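Local atomic coordinates of 2,5-dihydroxypyridine 5,6-dioxygenase (Pseudomonas putida KT2440, PDB entry 7CUP), a protein that catalyses the iron-dependent opening of the 2,5-dihydroxypyridine ring by dioxygen between carbons 5 and 6, giving N-formylmaleamate in aerobic nicotinate degradation. Residues V128-P134 with H189-G193; L149-L155 with H166-G170; V54-E58 with A90-A94. One frame throughout, in Å; residues are numbered along the deposited sequence.

Contact 1 (V128-P134 with H189-G193)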
# COMPACT_ATOMS: atom_id res chain seq x y z
N VAL A 128 -14.64 -13.62 14.09
CA VAL A 128 -14.94 -13.89 15.52
C VAL A 128 -15.98 -12.86 15.95
O VAL A 128 -16.93 -13.25 16.68
CB VAL A 128 -13.65 -13.79 16.36
CG1 VAL A 128 -13.92 -13.84 17.87
CG2 VAL A 128 -12.67 -14.87 15.94
N LEU A 129 -15.81 -11.61 15.52
CA LEU A 129 -16.78 -10.54 15.81
C LEU A 129 -18.17 -10.94 15.28
O LEU A 129 -19.16 -10.62 15.96
CB LEU A 129 -16.32 -9.21 15.21
CG LEU A 129 -15.08 -8.54 15.80
CD1 LEU A 129 -14.90 -7.19 15.16
CD2 LEU A 129 -15.17 -8.40 17.30
N ALA A 130 -18.25 -11.60 14.11
CA ALA A 130 -19.54 -12.00 13.48
C ALA A 130 -20.15 -13.16 14.25
O ALA A 130 -21.37 -13.14 14.51
CB ALA A 130 -19.39 -12.35 12.02
N ARG A 131 -19.33 -14.13 14.66
CA ARG A 131 -19.83 -15.36 15.31
C ARG A 131 -20.39 -15.02 16.70
O ARG A 131 -21.32 -15.71 17.11
CB ARG A 131 -18.71 -16.41 15.40
CG ARG A 131 -19.12 -17.73 16.04
CD ARG A 131 -18.12 -18.84 15.78
NE ARG A 131 -16.71 -18.50 16.02
CZ ARG A 131 -16.11 -18.51 17.19
NH1 ARG A 131 -16.80 -18.75 18.30
NH2 ARG A 131 -14.82 -18.23 17.27
N MET A 132 -19.81 -14.05 17.44
CA MET A 132 -20.35 -13.62 18.75
C MET A 132 -20.87 -12.17 18.66
O MET A 132 -20.68 -11.40 19.58
CB MET A 132 -19.29 -13.79 19.84
CG MET A 132 -18.97 -15.23 20.05
SD MET A 132 -17.64 -15.53 21.18
CE MET A 132 -16.21 -15.35 20.11
N LEU A 133 -21.54 -11.82 17.57
CA LEU A 133 -22.19 -10.49 17.41
C LEU A 133 -23.15 -10.27 18.57
O LEU A 133 -24.00 -11.12 18.85
CB LEU A 133 -22.96 -10.47 16.09
CG LEU A 133 -23.54 -9.12 15.72
CD1 LEU A 133 -22.44 -8.14 15.35
CD2 LEU A 133 -24.54 -9.30 14.58
N PRO A 134 -22.99 -9.18 19.34
CA PRO A 134 -23.76 -9.01 20.58
C PRO A 134 -25.29 -8.88 20.38
O PRO A 134 -25.74 -8.39 19.35
CB PRO A 134 -23.16 -7.75 21.20
CG PRO A 134 -21.79 -7.63 20.59
CD PRO A 134 -21.93 -8.17 19.19
N HIS A 189 -16.55 -5.24 25.86
CA HIS A 189 -15.66 -5.87 24.85
C HIS A 189 -16.54 -6.64 23.90
O HIS A 189 -17.22 -7.56 24.37
CB HIS A 189 -14.69 -6.80 25.57
CG HIS A 189 -13.64 -7.40 24.69
ND1 HIS A 189 -12.73 -8.32 25.18
CD2 HIS A 189 -13.38 -7.27 23.37
CE1 HIS A 189 -11.92 -8.67 24.20
NE2 HIS A 189 -12.30 -8.05 23.10
N TRP A 190 -16.59 -6.23 22.64
CA TRP A 190 -17.16 -7.07 21.57
C TRP A 190 -16.05 -7.97 21.02
O TRP A 190 -15.12 -7.43 20.43
CB TRP A 190 -17.73 -6.14 20.53
CG TRP A 190 -18.17 -6.83 19.29
CD1 TRP A 190 -18.47 -8.15 19.08
CD2 TRP A 190 -18.34 -6.17 18.05
NE1 TRP A 190 -18.85 -8.33 17.77
CE2 TRP A 190 -18.76 -7.14 17.12
CE3 TRP A 190 -18.13 -4.85 17.64
CZ2 TRP A 190 -19.04 -6.81 15.80
CZ3 TRP A 190 -18.41 -4.53 16.33
CH2 TRP A 190 -18.87 -5.50 15.44
N PRO A 191 -16.05 -9.31 21.23
CA PRO A 191 -17.12 -10.09 21.86
C PRO A 191 -16.87 -10.52 23.31
O PRO A 191 -15.72 -10.52 23.75
CB PRO A 191 -17.05 -11.37 21.03
CG PRO A 191 -15.55 -11.60 20.88
CD PRO A 191 -14.94 -10.21 20.86
N SER A 192 -17.93 -10.91 24.03
CA SER A 192 -17.85 -11.39 25.43
C SER A 192 -19.15 -12.12 25.79
O SER A 192 -19.63 -12.90 24.95
CB SER A 192 -17.47 -10.27 26.38
OG SER A 192 -18.41 -9.19 26.36
N GLY A 193 -19.68 -11.91 27.00
CA GLY A 193 -20.79 -12.73 27.52
C GLY A 193 -20.38 -13.52 28.75
O GLY A 193 -20.53 -14.73 28.73
O HOH W 1 -20.42 -10.65 22.21

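Contact 2 (L149-L155 with H166-G170)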
# COMPACT_ATOMS: atom_id res chain seq x y z
N LEU A 149 -24.74 -13.05 41.70
CA LEU A 149 -23.32 -12.88 42.09
C LEU A 149 -23.19 -11.76 43.13
O LEU A 149 -22.37 -11.93 44.03
CB LEU A 149 -22.48 -12.59 40.84
CG LEU A 149 -21.00 -12.32 41.15
CD1 LEU A 149 -20.41 -13.44 42.00
CD2 LEU A 149 -20.20 -12.13 39.86
N LYS A 150 -23.90 -10.64 42.99
CA LYS A 150 -23.64 -9.39 43.78
C LYS A 150 -23.88 -9.65 45.27
O LYS A 150 -23.08 -9.15 46.10
CB LYS A 150 -24.49 -8.22 43.29
CG LYS A 150 -23.88 -7.47 42.12
CD LYS A 150 -24.85 -6.53 41.45
CE LYS A 150 -24.76 -5.13 42.01
NZ LYS A 150 -25.92 -4.31 41.60
N GLN A 151 -24.92 -10.42 45.60
CA GLN A 151 -25.32 -10.72 47.00
C GLN A 151 -24.55 -11.95 47.56
O GLN A 151 -24.48 -12.04 48.81
CB GLN A 151 -26.85 -10.80 47.11
CG GLN A 151 -27.54 -11.76 46.15
CD GLN A 151 -27.38 -13.21 46.53
OE1 GLN A 151 -26.37 -13.62 47.10
NE2 GLN A 151 -28.40 -14.00 46.22
N ALA A 152 -23.97 -12.84 46.74
CA ALA A 152 -23.26 -14.06 47.20
C ALA A 152 -22.20 -13.65 48.23
O ALA A 152 -21.66 -12.55 48.10
CB ALA A 152 -22.61 -14.82 46.06
N ARG A 153 -21.93 -14.51 49.21
CA ARG A 153 -21.00 -14.21 50.33
C ARG A 153 -19.70 -15.00 50.15
O ARG A 153 -18.65 -14.55 50.68
CB ARG A 153 -21.68 -14.51 51.67
CG ARG A 153 -22.63 -13.42 52.14
CD ARG A 153 -21.88 -12.14 52.51
NE ARG A 153 -21.69 -11.93 53.95
CZ ARG A 153 -20.63 -12.30 54.69
NH1 ARG A 153 -19.62 -12.97 54.15
NH2 ARG A 153 -20.60 -12.01 55.98
N SER A 154 -19.78 -16.12 49.43
CA SER A 154 -18.64 -16.98 49.01
C SER A 154 -18.89 -17.54 47.60
O SER A 154 -20.08 -17.76 47.23
CB SER A 154 -18.43 -18.10 49.98
OG SER A 154 -19.39 -19.13 49.77
N LEU A 155 -17.81 -17.80 46.86
CA LEU A 155 -17.86 -18.64 45.63
C LEU A 155 -17.07 -19.93 45.90
O LEU A 155 -16.00 -19.84 46.55
CB LEU A 155 -17.29 -17.85 44.44
CG LEU A 155 -17.20 -18.61 43.11
CD1 LEU A 155 -17.29 -17.65 41.94
CD2 LEU A 155 -15.92 -19.42 43.03
N HIS A 166 -12.21 -22.30 47.48
CA HIS A 166 -13.16 -21.44 48.24
C HIS A 166 -12.67 -20.01 48.20
O HIS A 166 -11.50 -19.76 48.52
CB HIS A 166 -13.36 -21.94 49.68
CG HIS A 166 -14.59 -21.38 50.33
ND1 HIS A 166 -15.87 -21.79 49.98
CD2 HIS A 166 -14.74 -20.43 51.28
CE1 HIS A 166 -16.76 -21.12 50.70
NE2 HIS A 166 -16.09 -20.28 51.50
N ALA A 167 -13.58 -19.10 47.85
CA ALA A 167 -13.32 -17.65 47.75
C ALA A 167 -14.37 -16.87 48.54
O ALA A 167 -15.47 -16.63 48.05
CB ALA A 167 -13.33 -17.23 46.29
N PRO A 168 -14.05 -16.40 49.76
CA PRO A 168 -14.92 -15.43 50.43
C PRO A 168 -15.07 -14.16 49.57
O PRO A 168 -14.09 -13.63 49.06
CB PRO A 168 -14.20 -15.17 51.77
CG PRO A 168 -13.26 -16.36 51.94
CD PRO A 168 -12.84 -16.72 50.53
N LEU A 169 -16.31 -13.70 49.41
CA LEU A 169 -16.64 -12.47 48.65
C LEU A 169 -17.20 -11.39 49.59
O LEU A 169 -17.51 -11.73 50.75
CB LEU A 169 -17.66 -12.85 47.58
CG LEU A 169 -17.18 -13.91 46.59
CD1 LEU A 169 -18.30 -14.33 45.67
CD2 LEU A 169 -15.98 -13.43 45.81
N GLY A 170 -17.33 -10.16 49.07
CA GLY A 170 -17.96 -9.00 49.73
C GLY A 170 -17.11 -7.75 49.61
O GLY A 170 -17.65 -6.66 49.53

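Contact 3 (V54-E58 with A90-A94)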
# COMPACT_ATOMS: atom_id res chain seq x y z
N VAL A 54 -17.63 11.83 14.12
CA VAL A 54 -16.53 10.83 14.28
C VAL A 54 -15.17 11.48 14.04
O VAL A 54 -15.05 12.40 13.24
CB VAL A 54 -16.72 9.62 13.36
CG1 VAL A 54 -18.15 9.12 13.44
CG2 VAL A 54 -16.35 9.91 11.91
N TYR A 55 -14.16 10.96 14.72
CA TYR A 55 -12.74 11.23 14.43
C TYR A 55 -11.96 10.02 14.91
O TYR A 55 -12.48 9.27 15.78
CB TYR A 55 -12.28 12.53 15.12
CG TYR A 55 -12.47 12.59 16.61
CD1 TYR A 55 -13.72 12.86 17.15
CD2 TYR A 55 -11.42 12.40 17.49
CE1 TYR A 55 -13.91 12.93 18.53
CE2 TYR A 55 -11.60 12.45 18.88
CZ TYR A 55 -12.85 12.71 19.39
OH TYR A 55 -13.05 12.82 20.73
N ALA A 56 -10.78 9.81 14.33
CA ALA A 56 -9.81 8.78 14.76
C ALA A 56 -8.71 9.45 15.58
O ALA A 56 -8.32 10.62 15.31
CB ALA A 56 -9.26 8.03 13.56
N VAL A 57 -8.26 8.75 16.62
CA VAL A 57 -7.09 9.10 17.44
C VAL A 57 -6.08 7.98 17.28
O VAL A 57 -6.46 6.83 17.51
CB VAL A 57 -7.48 9.29 18.91
CG1 VAL A 57 -6.26 9.62 19.73
CG2 VAL A 57 -8.53 10.37 19.03
N GLU A 58 -4.88 8.32 16.81
CA GLU A 58 -3.78 7.36 16.66
C GLU A 58 -2.73 7.71 17.71
O GLU A 58 -2.27 8.84 17.75
CB GLU A 58 -3.18 7.36 15.26
CG GLU A 58 -2.05 6.38 15.17
CD GLU A 58 -1.66 5.90 13.78
OE1 GLU A 58 -1.98 6.62 12.79
OE2 GLU A 58 -1.02 4.79 13.73
N ALA A 90 -8.53 13.82 24.55
CA ALA A 90 -9.03 13.68 23.16
C ALA A 90 -10.06 12.55 23.12
O ALA A 90 -11.06 12.66 22.38
CB ALA A 90 -7.88 13.45 22.20
N LEU A 91 -9.90 11.55 23.97
CA LEU A 91 -10.86 10.43 24.10
C LEU A 91 -12.03 10.84 25.01
O LEU A 91 -13.16 10.50 24.67
CB LEU A 91 -10.11 9.22 24.65
CG LEU A 91 -8.97 8.72 23.76
CD1 LEU A 91 -8.24 7.58 24.42
CD2 LEU A 91 -9.48 8.28 22.39
N GLU A 92 -11.76 11.55 26.11
CA GLU A 92 -12.81 12.08 27.04
C GLU A 92 -13.79 13.00 26.30
O GLU A 92 -14.96 13.09 26.73
CB GLU A 92 -12.15 12.84 28.19
CG GLU A 92 -11.50 11.90 29.15
CD GLU A 92 -10.81 12.58 30.31
OE1 GLU A 92 -10.80 13.82 30.38
OE2 GLU A 92 -10.31 11.86 31.15
N ALA A 93 -13.34 13.66 25.24
CA ALA A 93 -14.18 14.52 24.38
C ALA A 93 -15.32 13.72 23.77
O ALA A 93 -16.37 14.31 23.56
CB ALA A 93 -13.35 15.18 23.30
N ALA A 94 -15.12 12.44 23.48
CA ALA A 94 -16.09 11.58 22.77
C ALA A 94 -17.18 11.09 23.73
O ALA A 94 -16.90 10.92 24.93
CB ALA A 94 -15.37 10.40 22.15

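Contact 1 (V128-P134 with H189-G193)
The indole of Trp-190 is held between Leu-129 and Pro-134, at the point where helix 126-131 runs out. Leu-129 CD2 lies over one face, 3.6 Å from the centroid of the five-membered ring and only 7° off its normal. Pro-134 CD covers the opposite face at the same 3.6 Å from that centroid, but leans further off the normal. Both are CH-pi contacts. With chi1 at 171° the indole swings away from the backbone N of Trp-190 and into this slot.

One direct hydrogen bond crosses the contact. Trp-190 NE1 donates to Leu-129 O at 2.9 Å, with the oxygen at the ring edge, close to the indole plane. A water adds a second polar link, donating to Met-132 O and accepting from Ser-192 N.

The remaining contacts are apolar. Pro-191, reached through a cis peptide, sets its CB 3.5 Å from Met-132 CB and its CG 4.1 Å from Val-128 CG1. Leu-133 CD1 meets Trp-190 CZ2 at 3.7 Å. Phe-12 and Val-15 of helix 5-18 also pack on the indole.

Leu-133 N makes a weak bond to Ala-130 O, and Leu-129 O takes the indole N-H. A last-turn carbonyl is satisfied by a side chain in a buried setting, while two aliphatic groups and one N-H fix the tilt and rotation of the ring.

Contact 2 (L149-L155 with H166-G170)
The imidazole of His-166 meets Ser-154 obliquely. Its CE1 comes 3.4 Å from Ser-154 OG, and CB of the serine lies at much the same range from CE1 and NE2. This is van der Waals contact: the polar partner of the ring is His-156, whose ND1 shares a hydrogen bond with ND1 of His-166. CG of His-166 anti to the backbone N (chi1 -162°) swings the imidazole over toward the neighbouring strand.

Behind these side chains the two strands pair antiparallel. Leu-155 and Ala-167 form the hydrogen-bonded pair: Leu-155 N donates to Ala-167 O at 2.9 Å, and Ala-167 N returns a bond of 2.8 Å to Leu-155 O. Ser-154 and Pro-168 make the adjacent non-hydrogen-bonded pair, where a CA-H...O contact runs from Ser-154 CA to Ala-167 O. One step on, Leu-169 N reaches Arg-153 O at 2.8 Å, approaching from well above the carbonyl plane.

Leu-169 then folds inward. Its CD1 lies 3.9 Å from Leu-155 CB and 4.3 Å from Leu-149 CD1, with Ala-152 CB close by, so one methyl bridges the end of helix 136-151 and the strand after it. Ile-266 of strand 263-269 also packs on Leu-169 and Ala-167.

The chemistry divides by face: Leu-155 and Ala-167 turn to the apolar interior, while Ser-154 and Pro-168 occupy the more exposed side, and three backbone bonds hold the two strands together at the end of the hairpin away from its turn.

Contact 3 (V54-E58 with A90-A94)
Tyr-55 OH donates to Ala-90 O across 2.6 Å, a short bond that joins a strand to the last turns of a helix. The hydroxyl arrives almost straight on to the carbonyl, with a C=O...OH angle of 177°, and Ala-90 O lies at the edge of the phenol ring, in its plane. The CB atoms of Ala-93 and Ala-94 close in beside the same hydroxyl, Ala-93 CB at 3.5 Å from Tyr-55 OH.

Two residues along the strand, Val-57 supplies the apolar half. Its CG2 touches Leu-91 CD2 at 4.1 Å and lies at the limit of contact with Ala-90 CB.

What positions the phenol is the strand itself. CG of Tyr-55 sits between the backbone N and the carbonyl carbon (chi1 56°), and the ring extends from there to the helix. Backbone bonds to Val-27 and Val-29 tie Tyr-55 into the sheet, and Ala-28 of strand 26-31 touches the side chain of Tyr-55. Outward again, Ala-56 and Glu-58 pair antiparallel with a strand of a neighbouring subunit, and Ala-90 packs on Ala-90 of that chain.

Helix 37-49 covers Val-54 and Ala-56, whereas Tyr-55 and Val-57 face helix 85-92. Helices thus flank a parallel sheet of strand order 2-1-3-4-5, the order of flavodoxin-like folds, and helix 85-92 belongs to the beta-alpha-beta crossover from strand 53-58 to strand 96-99.

In the fold
Contacts 1 and 3 belong to the parallel alpha/beta sheet, at its two outermost strands: 53-58 carries contact 3, and 187-189 leads into contact 1. Their centres are about 23 Å apart, with about 14 Å between nearest atoms. Contact 2 falls within the chain excursion that contact 1 closes, and helices 126-131 and 136-151, one after the other, lead from contact 1 to contact 2, centres about 28 Å apart. Contacts 2 and 3 lie on opposite sides of the chain's centre, about 38 Å apart between centres. Contact 2 comes nearest the active site: the Leu-149 side chain is about 9 Å from that of the iron ligand His-265, and the Leu-155 side chain about 14 Å from the iron.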